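Local coordinates for mannosylglycerate hydrolase MGH1-like glycoside hydrolase domain-containing protein (Thermus thermophilus, PDB 2Z07) that probably hydrolyses mannosylglycerate to mannose and glycerate, and glucosylglycerate to glucose and glycerate, as a member of glycoside hydrolase family 63, at residues 32-37 and 102-107; 354-359 and 409-414. All coordinates share one frame; numbering follows the deposited sequence.

Contact 1 (32-37 and 102-107)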
loop_
_atom_site.group_PDB
_atom_site.type_symbol
_atom_site.label_atom_id
_atom_site.label_comp_id
_atom_site.label_asym_id
_atom_site.label_seq_id
_atom_site.Cartn_x
_atom_site.Cartn_y
_atom_site.Cartn_z
ATOM N N TRP A 32 6.454 5.976 -8.375
ATOM C CA TRP A 32 5.204 5.698 -7.677
ATOM C C TRP A 32 5.395 5.673 -6.164
ATOM O O TRP A 32 6.348 5.080 -5.655
ATOM C CB TRP A 32 4.630 4.360 -8.135
ATOM C CG TRP A 32 4.071 4.383 -9.515
ATOM C CD1 TRP A 32 4.735 4.687 -10.673
ATOM C CD2 TRP A 32 2.727 4.066 -9.892
ATOM N NE1 TRP A 32 3.882 4.573 -11.751
ATOM C CE2 TRP A 32 2.644 4.195 -11.297
ATOM C CE3 TRP A 32 1.582 3.685 -9.176
ATOM C CZ2 TRP A 32 1.459 3.957 -12.003
ATOM C CZ3 TRP A 32 0.404 3.448 -9.877
ATOM C CH2 TRP A 32 0.353 3.586 -11.279
ATOM N N LEU A 33 4.471 6.314 -5.458
ATOM C CA LEU A 33 4.500 6.407 -4.002
ATOM C C LEU A 33 4.520 5.051 -3.299
ATOM O O LEU A 33 5.464 4.732 -2.576
ATOM C CB LEU A 33 3.289 7.217 -3.515
ATOM C CG LEU A 33 2.914 7.181 -2.029
ATOM C CD1 LEU A 33 4.016 7.805 -1.189
ATOM C CD2 LEU A 33 1.609 7.930 -1.824
ATOM N N TRP A 34 3.478 4.255 -3.511
ATOM C CA TRP A 34 3.386 2.955 -2.857
ATOM C C TRP A 34 4.564 2.051 -3.232
ATOM O O TRP A 34 5.242 1.502 -2.358
ATOM C CB TRP A 34 2.050 2.290 -3.214
ATOM C CG TRP A 34 1.590 1.255 -2.221
ATOM C CD1 TRP A 34 1.955 1.160 -0.906
ATOM C CD2 TRP A 34 0.629 0.210 -2.445
ATOM N NE1 TRP A 34 1.280 0.124 -0.297
ATOM C CE2 TRP A 34 0.459 -0.474 -1.218
ATOM C CE3 TRP A 34 -0.107 -0.211 -3.561
ATOM C CZ2 TRP A 34 -0.417 -1.557 -1.077
ATOM C CZ3 TRP A 34 -0.982 -1.290 -3.418
ATOM C CH2 TRP A 34 -1.127 -1.947 -2.185
ATOM N N ASP A 35 4.810 1.913 -4.530
ATOM C CA ASP A 35 5.892 1.075 -5.031
ATOM C C ASP A 35 7.269 1.453 -4.490
ATOM O O ASP A 35 8.023 0.573 -4.059
ATOM C CB ASP A 35 5.923 1.109 -6.563
ATOM C CG ASP A 35 4.643 0.591 -7.183
ATOM O OD1 ASP A 35 3.593 1.245 -7.008
ATOM O OD2 ASP A 35 4.686 -0.475 -7.837
ATOM N N SER A 36 7.598 2.747 -4.520
ATOM C CA SER A 36 8.900 3.225 -4.041
ATOM C C SER A 36 9.155 2.926 -2.575
ATOM O O SER A 36 10.301 2.760 -2.166
ATOM C CB SER A 36 9.052 4.731 -4.275
ATOM O OG SER A 36 9.332 5.012 -5.638
ATOM N N ALA A 37 8.093 2.872 -1.780
ATOM C CA ALA A 37 8.234 2.564 -0.360
ATOM C C ALA A 37 8.714 1.115 -0.203
ATOM O O ALA A 37 9.663 0.839 0.535
ATOM C CB ALA A 37 6.901 2.756 0.350
ATOM N N THR A 102 -3.675 10.244 -4.107
ATOM C CA THR A 102 -2.636 9.582 -3.328
ATOM C C THR A 102 -2.771 8.054 -3.413
ATOM O O THR A 102 -3.496 7.544 -4.270
ATOM C CB THR A 102 -2.696 10.068 -1.846
ATOM O OG1 THR A 102 -1.499 9.684 -1.157
ATOM C CG2 THR A 102 -3.915 9.482 -1.125
ATOM N N GLN A 103 -2.044 7.336 -2.558
ATOM C CA GLN A 103 -2.097 5.868 -2.495
ATOM C C GLN A 103 -1.694 5.416 -1.084
ATOM O O GLN A 103 -1.271 6.237 -0.270
ATOM C CB GLN A 103 -1.199 5.218 -3.566
ATOM C CG GLN A 103 -1.879 5.113 -4.940
ATOM C CD GLN A 103 -1.445 3.903 -5.773
ATOM O OE1 GLN A 103 -0.262 3.567 -5.854
ATOM N NE2 GLN A 103 -2.414 3.260 -6.416
ATOM N N PRO A 104 -1.827 4.111 -0.773
ATOM C CA PRO A 104 -1.478 3.592 0.557
ATOM C C PRO A 104 -0.208 4.192 1.159
ATOM O O PRO A 104 0.875 4.093 0.579
ATOM C CB PRO A 104 -1.371 2.092 0.319
ATOM C CG PRO A 104 -2.437 1.865 -0.728
ATOM C CD PRO A 104 -2.183 3.005 -1.685
ATOM N N PRO A 105 -0.334 4.827 2.340
ATOM C CA PRO A 105 0.773 5.468 3.060
ATOM C C PRO A 105 1.627 4.517 3.902
ATOM O O PRO A 105 1.686 4.637 5.124
ATOM C CB PRO A 105 0.056 6.507 3.908
ATOM C CG PRO A 105 -1.183 5.764 4.318
ATOM C CD PRO A 105 -1.616 5.079 3.023
ATOM N N VAL A 106 2.306 3.585 3.241
ATOM C CA VAL A 106 3.148 2.626 3.943
ATOM C C VAL A 106 4.516 3.237 4.235
ATOM O O VAL A 106 5.280 2.715 5.039
ATOM C CB VAL A 106 3.344 1.345 3.089
ATOM C CG1 VAL A 106 4.265 1.639 1.915
ATOM C CG2 VAL A 106 3.900 0.212 3.945
ATOM N N VAL A 107 4.806 4.364 3.594
ATOM C CA VAL A 107 6.102 5.021 3.730
ATOM C C VAL A 107 6.676 5.241 5.143
ATOM O O VAL A 107 7.875 5.035 5.361
ATOM C CB VAL A 107 6.113 6.361 2.942
ATOM C CG1 VAL A 107 5.148 7.348 3.560
ATOM C CG2 VAL A 107 7.526 6.924 2.898
HETATM O O HOH W 1 1.886 5.016 -5.807
HETATM O O HOH W 2 1.074 1.149 -7.048
#
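Pro104 lies under the indole of Trp34, its CB 3.5 Å from the centroid of the five-membered ring and 17° off the normal, a CH-pi contact over the face. The indole is brought above the proline by a first torsion that sets CG anti to the backbone N (chi1 -157°). At the ring's edge, in its plane, Val106 CG1 stands 3.7 Å from Trp34 CD1. The same methyl presses against Ala37 CB at 3.3 Å, tighter than ordinary van der Waals contact, and this corner is the close-packed part. At the start of the loop segment, Leu33 CD2 rests 3.6 Å from Thr102 OG1, a hydroxyl bonded to the carbonyl of Leu69.

The side toward the substrate site is wetter. Gln103 OE1 meets no donor of residues 32-37 directly; two waters bridge the gap. One accepts from Trp34 N and donates to OE1 (2.6 Å from the water), while the other donates to both OE1 and Asp35 OD1. Gln103 NE2 is bonded to Trp160 O, which holds the other arm of the amide. Trp32 to Asp35 and Gln103 all bind substrate in a near-identical enzyme, so these waters probably occupy part of that pocket. Helix 33-43 thus begins over the loop between strand 97-98 and helix 107-117, with helix 48-62 beside Leu33 and Val107, and helices 121-146 and 235-254 packed against the loop.

Contact 2 (354-359 and 409-414)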
loop_
_atom_site.group_PDB
_atom_site.type_symbol
_atom_site.label_atom_id
_atom_site.label_comp_id
_atom_site.label_asym_id
_atom_site.label_seq_id
_atom_site.Cartn_x
_atom_site.Cartn_y
_atom_site.Cartn_z
ATOM N N VAL A 354 -2.662 -13.552 -6.707
ATOM C CA VAL A 354 -1.836 -13.400 -5.516
ATOM C C VAL A 354 -0.849 -12.260 -5.752
ATOM O O VAL A 354 -0.255 -12.168 -6.823
ATOM C CB VAL A 354 -1.028 -14.690 -5.230
ATOM C CG1 VAL A 354 -0.075 -14.468 -4.049
ATOM C CG2 VAL A 354 -1.976 -15.847 -4.945
ATOM N N TRP A 355 -0.688 -11.391 -4.756
ATOM C CA TRP A 355 0.243 -10.269 -4.838
ATOM C C TRP A 355 1.306 -10.437 -3.760
ATOM O O TRP A 355 0.987 -10.764 -2.617
ATOM C CB TRP A 355 -0.495 -8.941 -4.638
ATOM C CG TRP A 355 -1.415 -8.604 -5.763
ATOM C CD1 TRP A 355 -2.625 -9.175 -6.037
ATOM C CD2 TRP A 355 -1.183 -7.638 -6.794
ATOM N NE1 TRP A 355 -3.161 -8.624 -7.174
ATOM C CE2 TRP A 355 -2.296 -7.677 -7.661
ATOM C CE3 TRP A 355 -0.142 -6.744 -7.070
ATOM C CZ2 TRP A 355 -2.397 -6.854 -8.789
ATOM C CZ3 TRP A 355 -0.243 -5.923 -8.195
ATOM C CH2 TRP A 355 -1.363 -5.987 -9.037
ATOM N N ILE A 356 2.565 -10.206 -4.116
ATOM C CA ILE A 356 3.656 -10.371 -3.163
ATOM C C ILE A 356 3.659 -9.373 -2.007
ATOM O O ILE A 356 3.921 -9.756 -0.863
ATOM C CB ILE A 356 5.027 -10.306 -3.861
ATOM C CG1 ILE A 356 5.069 -11.302 -5.030
ATOM C CG2 ILE A 356 6.134 -10.628 -2.852
ATOM C CD1 ILE A 356 4.875 -12.754 -4.621
ATOM N N ASN A 357 3.374 -8.101 -2.289
ATOM C CA ASN A 357 3.369 -7.109 -1.220
ATOM C C ASN A 357 2.265 -7.380 -0.197
ATOM O O ASN A 357 2.444 -7.116 0.992
ATOM C CB ASN A 357 3.262 -5.676 -1.779
ATOM C CG ASN A 357 1.926 -5.383 -2.449
ATOM O OD1 ASN A 357 1.449 -4.243 -2.412
ATOM N ND2 ASN A 357 1.330 -6.387 -3.079
ATOM N N VAL A 358 1.135 -7.922 -0.647
ATOM C CA VAL A 358 0.044 -8.233 0.274
ATOM C C VAL A 358 0.398 -9.483 1.080
ATOM O O VAL A 358 0.144 -9.538 2.280
ATOM C CB VAL A 358 -1.293 -8.463 -0.463
ATOM C CG1 VAL A 358 -2.371 -8.857 0.536
ATOM C CG2 VAL A 358 -1.706 -7.192 -1.196
ATOM N N ASN A 359 0.979 -10.490 0.424
ATOM C CA ASN A 359 1.391 -11.708 1.131
ATOM C C ASN A 359 2.330 -11.312 2.269
ATOM O O ASN A 359 2.229 -11.829 3.380
ATOM C CB ASN A 359 2.144 -12.673 0.204
ATOM C CG ASN A 359 1.247 -13.741 -0.395
ATOM O OD1 ASN A 359 1.627 -14.915 -0.466
ATOM N ND2 ASN A 359 0.061 -13.343 -0.841
ATOM N N SER A 409 9.253 -4.448 -9.809
ATOM C CA SER A 409 10.090 -3.964 -8.722
ATOM C C SER A 409 9.822 -4.348 -7.272
ATOM O O SER A 409 10.750 -4.803 -6.598
ATOM C CB SER A 409 10.210 -2.448 -8.833
ATOM O OG SER A 409 10.829 -2.115 -10.065
ATOM N N TRP A 410 8.606 -4.183 -6.751
ATOM C CA TRP A 410 8.469 -4.555 -5.355
ATOM C C TRP A 410 8.322 -6.045 -5.074
ATOM O O TRP A 410 8.292 -6.462 -3.920
ATOM C CB TRP A 410 7.420 -3.697 -4.603
ATOM C CG TRP A 410 5.982 -3.634 -5.057
ATOM C CD1 TRP A 410 5.201 -2.502 -5.100
ATOM C CD2 TRP A 410 5.107 -4.727 -5.353
ATOM N NE1 TRP A 410 3.902 -2.828 -5.394
ATOM C CE2 TRP A 410 3.815 -4.185 -5.554
ATOM C CE3 TRP A 410 5.283 -6.109 -5.463
ATOM C CZ2 TRP A 410 2.713 -4.979 -5.860
ATOM C CZ3 TRP A 410 4.184 -6.896 -5.767
ATOM C CH2 TRP A 410 2.918 -6.329 -5.961
ATOM N N SER A 411 8.258 -6.854 -6.127
ATOM C CA SER A 411 8.217 -8.301 -5.931
ATOM C C SER A 411 9.686 -8.660 -5.692
ATOM O O SER A 411 10.018 -9.422 -4.785
ATOM C CB SER A 411 7.698 -9.026 -7.177
ATOM O OG SER A 411 6.306 -8.839 -7.337
ATOM N N ALA A 412 10.562 -8.072 -6.504
ATOM C CA ALA A 412 11.999 -8.301 -6.395
ATOM C C ALA A 412 12.529 -7.716 -5.088
ATOM O O ALA A 412 13.323 -8.350 -4.391
ATOM C CB ALA A 412 12.729 -7.665 -7.581
ATOM N N ALA A 413 12.077 -6.508 -4.766
ATOM C CA ALA A 413 12.495 -5.826 -3.548
ATOM C C ALA A 413 12.082 -6.616 -2.308
ATOM O O ALA A 413 12.860 -6.759 -1.364
ATOM C CB ALA A 413 11.890 -4.422 -3.498
ATOM N N LEU A 414 10.853 -7.120 -2.310
ATOM C CA LEU A 414 10.358 -7.891 -1.180
ATOM C C LEU A 414 11.002 -9.268 -1.143
ATOM O O LEU A 414 11.136 -9.858 -0.078
ATOM C CB LEU A 414 8.831 -8.000 -1.230
ATOM C CG LEU A 414 8.050 -7.074 -0.278
ATOM C CD1 LEU A 414 8.863 -5.835 0.104
ATOM C CD2 LEU A 414 6.750 -6.677 -0.941
#
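Asn357 lays its amide over one face of the Trp410 indole, the two planes only 20° apart, with CG 3.5 Å above the ring and displaced toward its rim. Behind the amide, Asn357 CB sits almost centrally over the six-membered ring, 4.0 Å from the centroid, as a CH-pi contact. A first torsion of 67° holds the Asn357 amide between its own backbone N and carbonyl carbon, folded up against the indole. OD1 is buried here without a polar partner in the model.

Trp355 meets the same indole differently. The two six-membered rings approach rim to rim, planes at 56°, with Trp355 CE3 3.3 Å from Trp410 CH2 and neither ring above the other. Trp355 NE1 is bonded to Tyr349 O, and its ring also stacks with Trp350 and with Tyr394. Farther along, the side chains of Ile356 and Leu414 run antiparallel past one another, Ile356 CG2 lying 4.1 Å from Leu414 CB. Leu414 CD2 reaches the backbone of Asn357 at CA, 3.4 Å away, and Ile356 CG1 lies beside Ser411 OG, which is bonded to Arg392 O.

Two helix starts, with Trp355 at the N-cap of one, therefore meet through apolar and stacked groups without a direct hydrogen bond. Both helices belong to a largely helical domain consistent with the (alpha/alpha)6 barrel of family 63 glycosidases, and Trp355 touches Glu393, the probable proton acceptor.

From the N terminus the chain runs through helix 4-15 and the short strand 31-32 into helix 33-43, passes through helix 48-62 and the strands 72-74 and 97-98, and returns at 102-107, where contact 1 closes the first loop. Some 250 residues later, helix 356-368 opens contact 2, which closes when helix 409-418 comes back after helix 372-389 and the hairpin of 394-395 with 402-403. The two loops follow in series, neither enclosing nor crossing the other. The centres of the two contacts lie about 13 Å apart, yet the contacts touch: Asp35 OD2 packs on Trp410 CD1 at 3.4 Å, and Trp34 CH2 on Asn357 OD1 at 3.5 Å. Helix 33-43 thereby joins the early and late parts of the domain around the substrate site.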